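Side-chain contacts in beta-galactosidase (Bacteroides thetaiotaomicron, PDB 5MUJ), which probably acts as an arabinofuranosidase on the plant pectin rhamnogalacturonan II, whose chain B glycan it holds in its pocket in this crystal: residues I321-N326 against L330-S335; F347-A350 against Q356-I359; A350-E355 against V372-P377; M285-A290 against W312-G317. All coordinates share one frame; numbering follows the deposited sequence.

The protein folds as a five-bladed beta-propeller with the glycan at its centre. Contacts 1, 2 and 3 sit in or against the blade built from strands 45-51, 331-340, 343-351 and 357-363; contact 4 belongs to the blade of 270-314. Contact 2 is fully buried, a backbone-paired hairpin, while contacts 1, 3 and 4 are partly buried and bring side chains against backbone or against each other. Contacts 1 and 2 meet the same rhamnose with His333, Lys334 and Arg357. Contact 3 shares Ala350 with contact 2 but lies at the hairpin's turn, farther from the chain's centre, where proline, alanine and a phenylalanine edge take over. Contact 4 combines a selenomethionine-tryptophan contact with a tyrosine-carboxylate bond.

Contact 1 of 4, residues I321-N326 against L330-S335; sequences IIPSKN and LFAHKS. With RAM (alpha-L-rhamnopyranose), chain B.
The methyl of Ala332 fits against the backbone where Ile322 joins Pro323: its CB lies 3.6 Å from Pro323 N. Ile321 closes the flank with its CG2 branch, 3.7 Å from Ala332 CB; this branch is anti to the backbone N and also faces the Tyr348 ring. Pro323 adds its ring, CG resting 3.6 Å from Leu330 O, where Leu330 and Phe331 both face Val351 in a classic beta bulge.

The other side of the strand serves the sugar. The Phe331 ring has Leu330 CG over one face and rhamnose C6 offset toward the rim of the other. The His333 ring is held between Phe331 CB and Lys334 CG, which fixes its tilt, and its NE2 bonds rhamnose O4 at 2.8 Å, nearly straight at 169°. Replacing His333 by a leucine would probably leave rhamnose O4 without this partner and Cys349 O without the bond it shares with ND1. Lys334, extended beyond CG, puts NZ 2.6 Å from rhamnose O3 and also pairs with Asp61. A loop thus backs the innermost strand of a propeller blade, whose opposite side lines the glycan pocket.

Contact 2 of 4, residues F347-A350 against Q356-I359; sequences FYCA and QRGI. With RAM (alpha-L-rhamnopyranose), chain B.
Ala350 and Gly358 face each other as a hydrogen-bonded pair in an antiparallel beta hairpin, the two middle strands of a propeller blade. This is the tight part. Ala350 N gives its hydrogen to Gly358 O at 2.7 Å, and Gly358 N returns the bond to Ala350 O at 3.0 Å, the straighter of the two at 169°. Next to it, Cys349 and Ile359 form the non-hydrogen-bonded pair, with CA atoms 4.5 Å apart. CA-H...O contacts fill in between: Ile359 CA lies 3.3 Å from Tyr348 O, and Cys349 CA is as close to Gly358 O.

Beyond the paired backbones, side chains meet at fewer points, and toward the pocket end they leave the hairpin for other partners. Cys349 points SG away from its own backbone N (chi1 173°), which brings the sulfur to 3.5 Å from Arg357 CG. Tyr348 points away from strand 357-359, and its OH is hydrogen-bonded to Asp328 OD2 and Tyr327 OH. Arg357 runs on past Cys349, bends at chi3 and enters the glycan pocket, where NH1 also forms a salt bridge with Asp61. The nearby amino group of Lys334 shares that aspartate. The guanidinium meets the rhamnose with its edge: NH1 and NH2 both donate to rhamnose O4, forking on one oxygen at 2.9 Å each.

Contact 3 of 4, residues A350-E355 against V372-P377; sequences AVNNAE and VRFPKP
Phe374 and Pro377, from the C-terminal tail, lean on Ala350, Asn352 and Ala354 at the turn of a beta hairpin; Asn352 to Glu355 form a type I beta turn, closed by a 2.8 Å backbone bond from Glu355 N to Asn352 O.

The apolar contact between side chains is small: the Ala354 CB methyl meets Pro377 CB at 3.6 Å.

The ring contacts are more extensive. Phe374 slides alongside the Asn352 side chain, the two running in opposite directions, with amide and ring planes 60° apart; Asn352 ND2 lies 3.5 Å from Phe374 CD2. Asn352 reaches this place because CG sits between its own backbone N and carbonyl carbon (chi1 62°). The far end of the same ring turns its edge to the strand, in plane with Ala350 O.

Polar bonds come from Gln356, just past the turn. It takes a hydrogen from Asn352 ND2 on its OE1, which limits how the amide can turn against the ring, and gives NE2 to Pro375 O, so one side chain ties both halves together. The whole is packing of the tail on the hairpin's turn, with Ala350's side chain about 10 Å from a bound rhamnose. At the ring's tip, Phe374 CZ stands 3.7 Å from Ala350 O.

Contact 4 of 4, residues M285-A290 against W312-G317; sequences MFYFSA and WTDWHG
Met285, modelled as selenomethionine, reaches across to Trp312 in a Met-aromatic contact that spans one blade of the propeller, from its second strand to the region of its outermost strand, with 299-306 lying between. Starting at the backbone, its CB meets the far corner of the indole, 3.5 Å from Trp312 CZ3 and a little farther from CH2. CG then leaves anti to the backbone N and steps away from the ring, so that the two side chains cross rather than run together. SE comes next, above the six-membered ring at a distance: 4.9 Å from the centroid and 10° off the normal. Here the chain bends (chi3 -74°), and the terminal CE comes back to 3.8 Å from that centroid, a CH-pi contact over the face, with Trp312 CE2 its nearest atom at 3.6 Å.

The indole is held from its other end by NE1, which bonds Leu309 O. Exchanging Trp312 for an alanine would probably leave the selenomethionine tip without the face it rests on and Leu309 O without its indole donor.

Farther along, the contact turns polar. Tyr287, packed against Phe262 edge-to-face, lies across the Asp314 carboxylate at about a right angle, the ring and carboxylate planes 39° apart. Asp314 OD2 is taken by His264 NE2, so the carboxylate is gripped on both oxygens and its rotation is limited. The other oxygen, OD1, sits near the plane of the Tyr287 ring and accepts a very short bond, 2.5 Å, from Tyr287 OH.

Contact 1 of 4, residues I321-N326 against L330-S335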
loop_
_atom_site.group_PDB
_atom_site.type_symbol
_atom_site.label_atom_id
_atom_site.label_comp_id
_atom_site.label_asym_id
_atom_site.label_seq_id
_atom_site.Cartn_x
_atom_site.Cartn_y
_atom_site.Cartn_z
ATOM N N ILE A 321 -7.906 -7.480 10.041
ATOM C CA ILE A 321 -8.970 -6.535 9.715
ATOM C C ILE A 321 -9.923 -7.208 8.763
ATOM O O ILE A 321 -9.482 -7.723 7.720
ATOM C CB ILE A 321 -8.448 -5.251 9.006
ATOM C CG1 ILE A 321 -7.351 -4.584 9.825
ATOM C CG2 ILE A 321 -9.592 -4.283 8.698
ATOM C CD1 ILE A 321 -7.815 -3.870 11.113
ATOM N N ILE A 322 -11.200 -7.237 9.105
ATOM C CA ILE A 322 -12.241 -7.802 8.262
ATOM C C ILE A 322 -13.436 -6.886 8.214
ATOM O O ILE A 322 -13.628 -6.073 9.162
ATOM C CB ILE A 322 -12.686 -9.222 8.738
ATOM C CG1 ILE A 322 -13.519 -9.198 10.042
ATOM C CG2 ILE A 322 -11.471 -10.142 8.888
ATOM C CD1 ILE A 322 -14.035 -10.564 10.456
ATOM N N PRO A 323 -14.311 -7.005 7.193
ATOM C CA PRO A 323 -15.589 -6.273 7.172
ATOM C C PRO A 323 -16.429 -6.598 8.395
ATOM O O PRO A 323 -16.623 -7.771 8.712
ATOM C CB PRO A 323 -16.285 -6.798 5.901
ATOM C CG PRO A 323 -15.147 -7.131 5.001
ATOM C CD PRO A 323 -14.070 -7.679 5.905
ATOM N N SER A 324 -16.903 -5.564 9.088
ATOM C CA SER A 324 -17.692 -5.764 10.305
ATOM C C SER A 324 -18.595 -4.573 10.686
ATOM O O SER A 324 -19.482 -4.732 11.499
ATOM C CB SER A 324 -16.755 -6.143 11.446
ATOM O OG SER A 324 -16.246 -4.950 12.072
ATOM N N LYS A 325 -18.376 -3.407 10.072
ATOM C CA LYS A 325 -19.145 -2.189 10.328
ATOM C C LYS A 325 -19.816 -1.730 9.053
ATOM O O LYS A 325 -19.411 -2.123 7.964
ATOM C CB LYS A 325 -18.208 -1.086 10.796
ATOM C CG LYS A 325 -17.563 -1.397 12.140
ATOM C CD LYS A 325 -17.146 -0.161 12.927
ATOM C CE LYS A 325 -18.265 0.836 13.081
ATOM N NZ LYS A 325 -19.552 0.195 13.468
ATOM N N ASN A 326 -20.791 -0.844 9.187
ATOM C CA ASN A 326 -21.430 -0.190 8.049
ATOM C C ASN A 326 -20.409 0.264 6.993
ATOM O O ASN A 326 -20.481 -0.119 5.810
ATOM C CB ASN A 326 -22.229 1.037 8.561
ATOM C CG ASN A 326 -21.331 2.164 9.135
ATOM O OD1 ASN A 326 -20.495 1.948 10.039
ATOM N ND2 ASN A 326 -21.481 3.372 8.581
ATOM N N LEU A 330 -18.072 -4.180 2.751
ATOM C CA LEU A 330 -17.704 -4.923 1.542
ATOM C C LEU A 330 -16.231 -5.326 1.572
ATOM O O LEU A 330 -15.919 -6.520 1.490
ATOM C CB LEU A 330 -18.034 -4.097 0.301
ATOM C CG LEU A 330 -17.721 -4.790 -1.043
ATOM C CD1 LEU A 330 -18.496 -6.089 -1.194
ATOM C CD2 LEU A 330 -17.999 -3.855 -2.209
ATOM N N PHE A 331 -15.338 -4.332 1.663
ATOM C CA PHE A 331 -13.915 -4.558 1.732
ATOM C C PHE A 331 -13.349 -3.843 2.962
ATOM O O PHE A 331 -13.712 -2.681 3.226
ATOM C CB PHE A 331 -13.143 -4.014 0.505
ATOM C CG PHE A 331 -13.622 -4.495 -0.849
ATOM C CD1 PHE A 331 -13.954 -5.820 -1.055
ATOM C CD2 PHE A 331 -13.643 -3.625 -1.949
ATOM C CE1 PHE A 331 -14.348 -6.255 -2.315
ATOM C CE2 PHE A 331 -14.062 -4.055 -3.200
ATOM C CZ PHE A 331 -14.401 -5.372 -3.370
ATOM N N ALA A 332 -12.479 -4.503 3.724
ATOM C CA ALA A 332 -11.732 -3.824 4.819
ATOM C C ALA A 332 -10.296 -4.277 4.668
ATOM O O ALA A 332 -9.948 -5.381 5.055
ATOM C CB ALA A 332 -12.278 -4.163 6.210
ATOM N N HIS A 333 -9.487 -3.452 4.018
ATOM C CA HIS A 333 -8.321 -3.966 3.325
ATOM C C HIS A 333 -7.293 -2.902 2.947
ATOM O O HIS A 333 -7.623 -1.746 2.687
ATOM C CB HIS A 333 -8.765 -4.769 2.071
ATOM C CG HIS A 333 -9.257 -3.939 0.929
ATOM N ND1 HIS A 333 -9.789 -2.683 1.048
ATOM C CD2 HIS A 333 -9.247 -4.195 -0.406
ATOM C CE1 HIS A 333 -10.124 -2.212 -0.139
ATOM N NE2 HIS A 333 -9.804 -3.117 -1.044
ATOM N N LYS A 334 -6.047 -3.373 2.839
ATOM C CA LYS A 334 -4.845 -2.583 2.538
ATOM C C LYS A 334 -4.364 -2.037 3.842
ATOM O O LYS A 334 -5.198 -1.741 4.688
ATOM C CB LYS A 334 -5.065 -1.558 1.435
ATOM C CG LYS A 334 -5.738 -2.150 0.200
ATOM C CD LYS A 334 -5.785 -1.158 -0.917
ATOM C CE LYS A 334 -6.491 -1.743 -2.122
ATOM N NZ LYS A 334 -6.555 -0.745 -3.206
ATOM N N SER A 335 -3.060 -2.050 4.086
ATOM C CA SER A 335 -2.507 -1.733 5.421
ATOM C C SER A 335 -1.444 -0.677 5.435
ATOM O O SER A 335 -0.589 -0.566 4.556
ATOM C CB SER A 335 -1.878 -2.992 6.040
ATOM O OG SER A 335 -2.825 -4.039 6.141
HETATM C C1 RAM B . -8.924 -4.214 -7.136
HETATM C C2 RAM B . -8.149 -3.052 -6.570
HETATM C C3 RAM B . -9.053 -2.312 -5.586
HETATM C C4 RAM B . -9.490 -3.309 -4.511
HETATM C C5 RAM B . -10.152 -4.595 -5.025
HETATM C C6 RAM B . -10.172 -5.691 -3.973
HETATM O O2 RAM B . -6.958 -3.572 -5.922
HETATM O O3 RAM B . -8.400 -1.181 -5.004
HETATM O O4 RAM B . -10.466 -2.682 -3.696
HETATM O O5 RAM B . -9.604 -5.130 -6.256
#

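Contact 2 of 4, residues F347-A350 against Q356-I359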
loop_
_atom_site.group_PDB
_atom_site.type_symbol
_atom_site.label_atom_id
_atom_site.label_comp_id
_atom_site.label_asym_id
_atom_site.label_seq_id
_atom_site.Cartn_x
_atom_site.Cartn_y
_atom_site.Cartn_z
ATOM N N PHE A 347 -4.098 1.493 9.756
ATOM C CA PHE A 347 -4.809 2.249 8.746
ATOM C C PHE A 347 -5.189 1.342 7.583
ATOM O O PHE A 347 -4.358 0.526 7.127
ATOM C CB PHE A 347 -3.945 3.409 8.231
ATOM C CG PHE A 347 -3.612 4.419 9.308
ATOM C CD1 PHE A 347 -2.577 4.187 10.203
ATOM C CD2 PHE A 347 -4.353 5.594 9.439
ATOM C CE1 PHE A 347 -2.270 5.116 11.222
ATOM C CE2 PHE A 347 -4.062 6.509 10.463
ATOM C CZ PHE A 347 -3.020 6.263 11.334
ATOM N N TYR A 348 -6.413 1.447 7.100
ATOM C CA TYR A 348 -6.879 0.549 6.026
ATOM C C TYR A 348 -7.909 1.219 5.174
ATOM O O TYR A 348 -8.393 2.291 5.537
ATOM C CB TYR A 348 -7.422 -0.757 6.605
ATOM C CG TYR A 348 -8.729 -0.685 7.403
ATOM C CD1 TYR A 348 -8.737 -0.365 8.786
ATOM C CD2 TYR A 348 -9.944 -0.847 6.794
ATOM C CE1 TYR A 348 -9.928 -0.357 9.479
ATOM C CE2 TYR A 348 -11.148 -0.811 7.486
ATOM C CZ TYR A 348 -11.125 -0.528 8.852
ATOM O OH TYR A 348 -12.321 -0.500 9.592
ATOM N N CYS A 349 -8.199 0.656 4.012
ATOM C CA CYS A 349 -9.195 1.203 3.092
ATOM C C CYS A 349 -10.521 0.503 3.328
ATOM O O CYS A 349 -10.602 -0.734 3.277
ATOM C CB CYS A 349 -8.760 1.039 1.623
ATOM S SG CYS A 349 -10.020 1.518 0.424
ATOM N N ALA A 350 -11.548 1.307 3.634
ATOM C CA ALA A 350 -12.874 0.831 3.939
ATOM C C ALA A 350 -13.748 1.089 2.734
ATOM O O ALA A 350 -13.771 2.226 2.237
ATOM C CB ALA A 350 -13.402 1.618 5.150
ATOM N N GLN A 356 -18.666 3.257 -1.680
ATOM C CA GLN A 356 -17.976 4.416 -1.161
ATOM C C GLN A 356 -16.651 3.935 -0.587
ATOM O O GLN A 356 -16.577 2.842 -0.015
ATOM C CB GLN A 356 -18.828 5.125 -0.104
ATOM C CG GLN A 356 -20.193 5.547 -0.595
ATOM C CD GLN A 356 -21.053 6.146 0.520
ATOM O OE1 GLN A 356 -21.190 5.589 1.598
ATOM N NE2 GLN A 356 -21.650 7.267 0.232
ATOM N N ARG A 357 -15.607 4.732 -0.761
ATOM C CA ARG A 357 -14.257 4.304 -0.455
ATOM C C ARG A 357 -13.479 5.391 0.281
ATOM O O ARG A 357 -13.291 6.490 -0.225
ATOM C CB ARG A 357 -13.549 3.927 -1.759
ATOM C CG ARG A 357 -12.123 3.444 -1.562
ATOM C CD ARG A 357 -11.513 2.854 -2.850
ATOM N NE ARG A 357 -12.195 1.660 -3.371
ATOM C CZ ARG A 357 -11.654 0.432 -3.489
ATOM N NH1 ARG A 357 -10.412 0.184 -3.119
ATOM N NH2 ARG A 357 -12.407 -0.570 -3.923
ATOM N N GLY A 358 -12.937 5.020 1.425
ATOM C CA GLY A 358 -12.111 5.912 2.236
ATOM C C GLY A 358 -11.136 5.146 3.080
ATOM O O GLY A 358 -11.035 3.909 2.961
ATOM N N ILE A 359 -10.395 5.873 3.911
ATOM C CA ILE A 359 -9.370 5.319 4.778
ATOM C C ILE A 359 -9.902 5.366 6.204
ATOM O O ILE A 359 -10.400 6.419 6.667
ATOM C CB ILE A 359 -8.050 6.091 4.670
ATOM C CG1 ILE A 359 -7.451 5.861 3.275
ATOM C CG2 ILE A 359 -7.027 5.687 5.737
ATOM C CD1 ILE A 359 -6.372 6.838 2.845
HETATM C C1 RAM B . -8.924 -4.214 -7.136
HETATM C C2 RAM B . -8.149 -3.052 -6.570
HETATM C C3 RAM B . -9.053 -2.312 -5.586
HETATM C C4 RAM B . -9.490 -3.309 -4.511
HETATM C C5 RAM B . -10.152 -4.595 -5.025
HETATM C C6 RAM B . -10.172 -5.691 -3.973
HETATM O O2 RAM B . -6.958 -3.572 -5.922
HETATM O O3 RAM B . -8.400 -1.181 -5.004
HETATM O O4 RAM B . -10.466 -2.682 -3.696
HETATM O O5 RAM B . -9.604 -5.130 -6.256
#

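Contact 3 of 4, residues A350-E355 against V372-P377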
loop_
_atom_site.group_PDB
_atom_site.type_symbol
_atom_site.label_atom_id
_atom_site.label_comp_id
_atom_site.label_asym_id
_atom_site.label_seq_id
_atom_site.Cartn_x
_atom_site.Cartn_y
_atom_site.Cartn_z
ATOM N N ALA A 350 -11.548 1.307 3.634
ATOM C CA ALA A 350 -12.874 0.831 3.939
ATOM C C ALA A 350 -13.748 1.089 2.734
ATOM O O ALA A 350 -13.771 2.226 2.237
ATOM C CB ALA A 350 -13.402 1.618 5.150
ATOM N N VAL A 351 -14.417 0.024 2.243
ATOM C CA VAL A 351 -15.395 0.108 1.195
ATOM C C VAL A 351 -16.695 -0.565 1.636
ATOM O O VAL A 351 -16.670 -1.663 2.181
ATOM C CB VAL A 351 -14.863 -0.586 -0.082
ATOM C CG1 VAL A 351 -15.853 -0.473 -1.257
ATOM C CG2 VAL A 351 -13.499 0.004 -0.420
ATOM N N ASN A 352 -17.830 0.085 1.358
ATOM C CA ASN A 352 -19.138 -0.444 1.723
ATOM C C ASN A 352 -19.876 -0.952 0.491
ATOM O O ASN A 352 -19.312 -0.952 -0.611
ATOM C CB ASN A 352 -19.945 0.621 2.494
ATOM C CG ASN A 352 -20.223 1.883 1.689
ATOM O OD1 ASN A 352 -20.187 1.912 0.448
ATOM N ND2 ASN A 352 -20.541 2.952 2.413
ATOM N N ASN A 353 -21.119 -1.398 0.670
ATOM C CA ASN A 353 -21.892 -1.996 -0.429
ATOM C C ASN A 353 -22.298 -0.967 -1.469
ATOM O O ASN A 353 -22.506 -1.348 -2.630
ATOM C CB ASN A 353 -23.142 -2.743 0.062
ATOM C CG ASN A 353 -22.815 -4.016 0.823
ATOM O OD1 ASN A 353 -21.783 -4.645 0.605
ATOM N ND2 ASN A 353 -23.702 -4.397 1.735
ATOM N N ALA A 354 -22.408 0.313 -1.075
ATOM C CA ALA A 354 -22.543 1.406 -2.073
ATOM C C ALA A 354 -21.238 1.725 -2.832
ATOM O O ALA A 354 -21.232 2.566 -3.738
ATOM C CB ALA A 354 -23.068 2.660 -1.415
ATOM N N GLU A 355 -20.145 1.080 -2.426
ATOM C CA GLU A 355 -18.825 1.246 -3.008
ATOM C C GLU A 355 -18.218 2.615 -2.757
ATOM O O GLU A 355 -17.314 3.039 -3.470
ATOM C CB GLU A 355 -18.801 0.853 -4.486
ATOM C CG GLU A 355 -19.083 -0.626 -4.703
ATOM C CD GLU A 355 -19.264 -0.968 -6.164
ATOM O OE1 GLU A 355 -18.341 -1.552 -6.778
ATOM O OE2 GLU A 355 -20.334 -0.631 -6.709
ATOM N N VAL A 372 -16.060 11.399 11.434
ATOM C CA VAL A 372 -16.124 11.436 9.966
ATOM C C VAL A 372 -17.116 10.397 9.486
ATOM O O VAL A 372 -17.169 9.302 10.026
ATOM C CB VAL A 372 -14.744 11.125 9.362
ATOM C CG1 VAL A 372 -14.777 11.104 7.824
ATOM C CG2 VAL A 372 -13.718 12.105 9.868
ATOM N N ARG A 373 -17.926 10.761 8.500
ATOM C CA ARG A 373 -18.856 9.856 7.844
ATOM C C ARG A 373 -18.663 9.949 6.326
ATOM O O ARG A 373 -18.214 10.969 5.807
ATOM C CB ARG A 373 -20.297 10.253 8.178
ATOM C CG ARG A 373 -20.633 10.257 9.666
ATOM C CD ARG A 373 -20.768 8.857 10.240
ATOM N NE ARG A 373 -21.154 8.875 11.658
ATOM C CZ ARG A 373 -20.331 8.934 12.708
ATOM N NH1 ARG A 373 -19.008 9.027 12.562
ATOM N NH2 ARG A 373 -20.857 8.962 13.963
ATOM N N PHE A 374 -19.056 8.879 5.640
ATOM C CA PHE A 374 -19.241 8.907 4.190
ATOM C C PHE A 374 -20.467 9.802 3.935
ATOM O O PHE A 374 -21.364 9.901 4.798
ATOM C CB PHE A 374 -19.539 7.510 3.589
ATOM C CG PHE A 374 -18.311 6.630 3.357
ATOM C CD1 PHE A 374 -17.210 7.106 2.653
ATOM C CD2 PHE A 374 -18.300 5.316 3.799
ATOM C CE1 PHE A 374 -16.101 6.291 2.434
ATOM C CE2 PHE A 374 -17.195 4.514 3.608
ATOM C CZ PHE A 374 -16.111 4.997 2.908
ATOM N N PRO A 375 -20.545 10.404 2.738
ATOM C CA PRO A 375 -21.778 11.045 2.308
ATOM C C PRO A 375 -22.923 10.035 2.259
ATOM O O PRO A 375 -22.705 8.811 2.346
ATOM C CB PRO A 375 -21.459 11.544 0.891
ATOM C CG PRO A 375 -20.005 11.423 0.732
ATOM C CD PRO A 375 -19.563 10.338 1.644
ATOM N N LYS A 376 -24.144 10.547 2.167
ATOM C CA LYS A 376 -25.302 9.699 1.955
ATOM C C LYS A 376 -25.046 8.949 0.654
ATOM O O LYS A 376 -24.626 9.570 -0.325
ATOM C CB LYS A 376 -26.589 10.540 1.867
ATOM N N PRO A 377 -25.211 7.611 0.646
ATOM C CA PRO A 377 -25.011 6.909 -0.637
ATOM C C PRO A 377 -26.065 7.286 -1.655
ATOM O O PRO A 377 -27.146 7.756 -1.270
ATOM C CB PRO A 377 -25.120 5.417 -0.266
ATOM C CG PRO A 377 -25.785 5.385 1.068
ATOM C CD PRO A 377 -25.492 6.685 1.750
#

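Contact 4 of 4, residues M285-A290 against W312-G317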
loop_
_atom_site.group_PDB
_atom_site.type_symbol
_atom_site.label_atom_id
_atom_site.label_comp_id
_atom_site.label_asym_id
_atom_site.label_seq_id
_atom_site.Cartn_x
_atom_site.Cartn_y
_atom_site.Cartn_z
HETATM N N MSE A 285 5.238 -8.912 7.254
HETATM C CA MSE A 285 4.583 -8.339 6.124
HETATM C C MSE A 285 3.127 -8.264 6.445
HETATM O O MSE A 285 2.451 -9.289 6.561
HETATM C CB MSE A 285 4.769 -9.215 4.872
HETATM C CG MSE A 285 4.088 -8.611 3.663
HETATM SE SE MSE A 285 3.836 -9.944 2.264
HETATM C CE MSE A 285 5.695 -10.038 1.674
ATOM N N PHE A 286 2.640 -7.029 6.533
ATOM C CA PHE A 286 1.211 -6.766 6.512
ATOM C C PHE A 286 0.812 -6.775 5.044
ATOM O O PHE A 286 1.496 -6.157 4.220
ATOM C CB PHE A 286 0.914 -5.402 7.165
ATOM C CG PHE A 286 1.307 -5.343 8.601
ATOM C CD1 PHE A 286 0.502 -5.948 9.555
ATOM C CD2 PHE A 286 2.512 -4.778 9.001
ATOM C CE1 PHE A 286 0.841 -5.872 10.907
ATOM C CE2 PHE A 286 2.865 -4.744 10.336
ATOM C CZ PHE A 286 2.040 -5.352 11.280
ATOM N N TYR A 287 -0.269 -7.477 4.731
ATOM C CA TYR A 287 -0.763 -7.554 3.342
ATOM C C TYR A 287 -2.272 -7.692 3.329
ATOM O O TYR A 287 -2.882 -8.084 4.357
ATOM C CB TYR A 287 -0.067 -8.717 2.614
ATOM C CG TYR A 287 -0.560 -10.081 2.973
ATOM C CD1 TYR A 287 -1.602 -10.669 2.244
ATOM C CD2 TYR A 287 0.019 -10.809 4.010
ATOM C CE1 TYR A 287 -2.056 -11.954 2.562
ATOM C CE2 TYR A 287 -0.423 -12.088 4.327
ATOM C CZ TYR A 287 -1.462 -12.645 3.589
ATOM O OH TYR A 287 -1.899 -13.901 3.919
ATOM N N PHE A 288 -2.887 -7.395 2.191
ATOM C CA PHE A 288 -4.306 -7.667 1.971
ATOM C C PHE A 288 -4.481 -8.773 0.957
ATOM O O PHE A 288 -3.606 -9.022 0.067
ATOM C CB PHE A 288 -5.151 -6.464 1.523
ATOM C CG PHE A 288 -5.259 -6.220 0.014
ATOM C CD1 PHE A 288 -4.253 -5.518 -0.686
ATOM C CD2 PHE A 288 -6.390 -6.596 -0.712
ATOM C CE1 PHE A 288 -4.370 -5.232 -2.014
ATOM C CE2 PHE A 288 -6.472 -6.378 -2.120
ATOM C CZ PHE A 288 -5.477 -5.671 -2.741
ATOM N N SER A 289 -5.632 -9.407 1.070
ATOM C CA SER A 289 -6.065 -10.355 0.077
ATOM C C SER A 289 -7.517 -10.097 -0.261
ATOM O O SER A 289 -8.276 -9.593 0.564
ATOM C CB SER A 289 -5.868 -11.776 0.585
ATOM O OG SER A 289 -6.050 -12.716 -0.477
ATOM N N ALA A 290 -7.902 -10.392 -1.484
ATOM C CA ALA A 290 -9.290 -10.302 -1.925
ATOM C C ALA A 290 -9.619 -11.523 -2.748
ATOM O O ALA A 290 -8.713 -12.088 -3.423
ATOM C CB ALA A 290 -9.590 -9.037 -2.718
ATOM N N TRP A 312 8.117 -16.804 3.127
ATOM C CA TRP A 312 7.148 -16.135 4.001
ATOM C C TRP A 312 6.251 -17.165 4.634
ATOM O O TRP A 312 5.726 -18.008 3.945
ATOM C CB TRP A 312 6.357 -15.132 3.167
ATOM C CG TRP A 312 7.225 -13.955 2.821
ATOM C CD1 TRP A 312 7.935 -13.765 1.673
ATOM C CD2 TRP A 312 7.518 -12.805 3.668
ATOM N NE1 TRP A 312 8.680 -12.600 1.758
ATOM C CE2 TRP A 312 8.399 -11.968 2.945
ATOM C CE3 TRP A 312 7.104 -12.401 4.950
ATOM C CZ2 TRP A 312 8.909 -10.770 3.470
ATOM C CZ3 TRP A 312 7.594 -11.186 5.484
ATOM C CH2 TRP A 312 8.489 -10.384 4.746
ATOM N N THR A 313 6.080 -17.083 5.958
ATOM C CA THR A 313 5.168 -17.971 6.680
ATOM C C THR A 313 3.898 -17.158 6.912
ATOM O O THR A 313 3.968 -16.058 7.475
ATOM C CB THR A 313 5.756 -18.391 8.036
ATOM O OG1 THR A 313 6.994 -19.103 7.845
ATOM C CG2 THR A 313 4.771 -19.270 8.814
ATOM N N ASP A 314 2.763 -17.693 6.502
ATOM C CA ASP A 314 1.471 -17.012 6.570
ATOM C C ASP A 314 0.871 -17.200 7.966
ATOM O O ASP A 314 0.957 -18.266 8.526
ATOM C CB ASP A 314 0.551 -17.614 5.493
ATOM C CG ASP A 314 -0.447 -16.649 4.896
ATOM O OD1 ASP A 314 -0.525 -15.466 5.282
ATOM O OD2 ASP A 314 -1.181 -17.117 3.976
ATOM N N TRP A 315 0.276 -16.152 8.553
ATOM C CA TRP A 315 -0.503 -16.324 9.759
ATOM C C TRP A 315 -1.607 -17.367 9.655
ATOM O O TRP A 315 -2.401 -17.325 8.752
ATOM C CB TRP A 315 -1.118 -14.965 10.115
ATOM C CG TRP A 315 -2.050 -14.902 11.341
ATOM C CD1 TRP A 315 -3.248 -14.267 11.383
ATOM C CD2 TRP A 315 -1.860 -15.478 12.648
ATOM N NE1 TRP A 315 -3.803 -14.372 12.638
ATOM C CE2 TRP A 315 -2.991 -15.119 13.425
ATOM C CE3 TRP A 315 -0.861 -16.256 13.239
ATOM C CZ2 TRP A 315 -3.161 -15.520 14.771
ATOM C CZ3 TRP A 315 -1.019 -16.656 14.554
ATOM C CH2 TRP A 315 -2.163 -16.262 15.325
ATOM N N HIS A 316 -1.743 -18.207 10.681
ATOM C CA HIS A 316 -2.712 -19.317 10.634
ATOM C C HIS A 316 -4.005 -19.075 11.419
ATOM O O HIS A 316 -4.846 -19.965 11.531
ATOM C CB HIS A 316 -2.047 -20.604 11.101
ATOM C CG HIS A 316 -1.412 -20.483 12.449
ATOM N ND1 HIS A 316 -2.007 -20.955 13.598
ATOM C CD2 HIS A 316 -0.247 -19.920 12.836
ATOM C CE1 HIS A 316 -1.232 -20.688 14.629
ATOM N NE2 HIS A 316 -0.147 -20.088 14.189
ATOM N N GLY A 317 -4.180 -17.845 11.895
ATOM C CA GLY A 317 -5.276 -17.480 12.832
ATOM C C GLY A 317 -6.172 -16.445 12.203
ATOM O O GLY A 317 -6.087 -16.194 11.009
#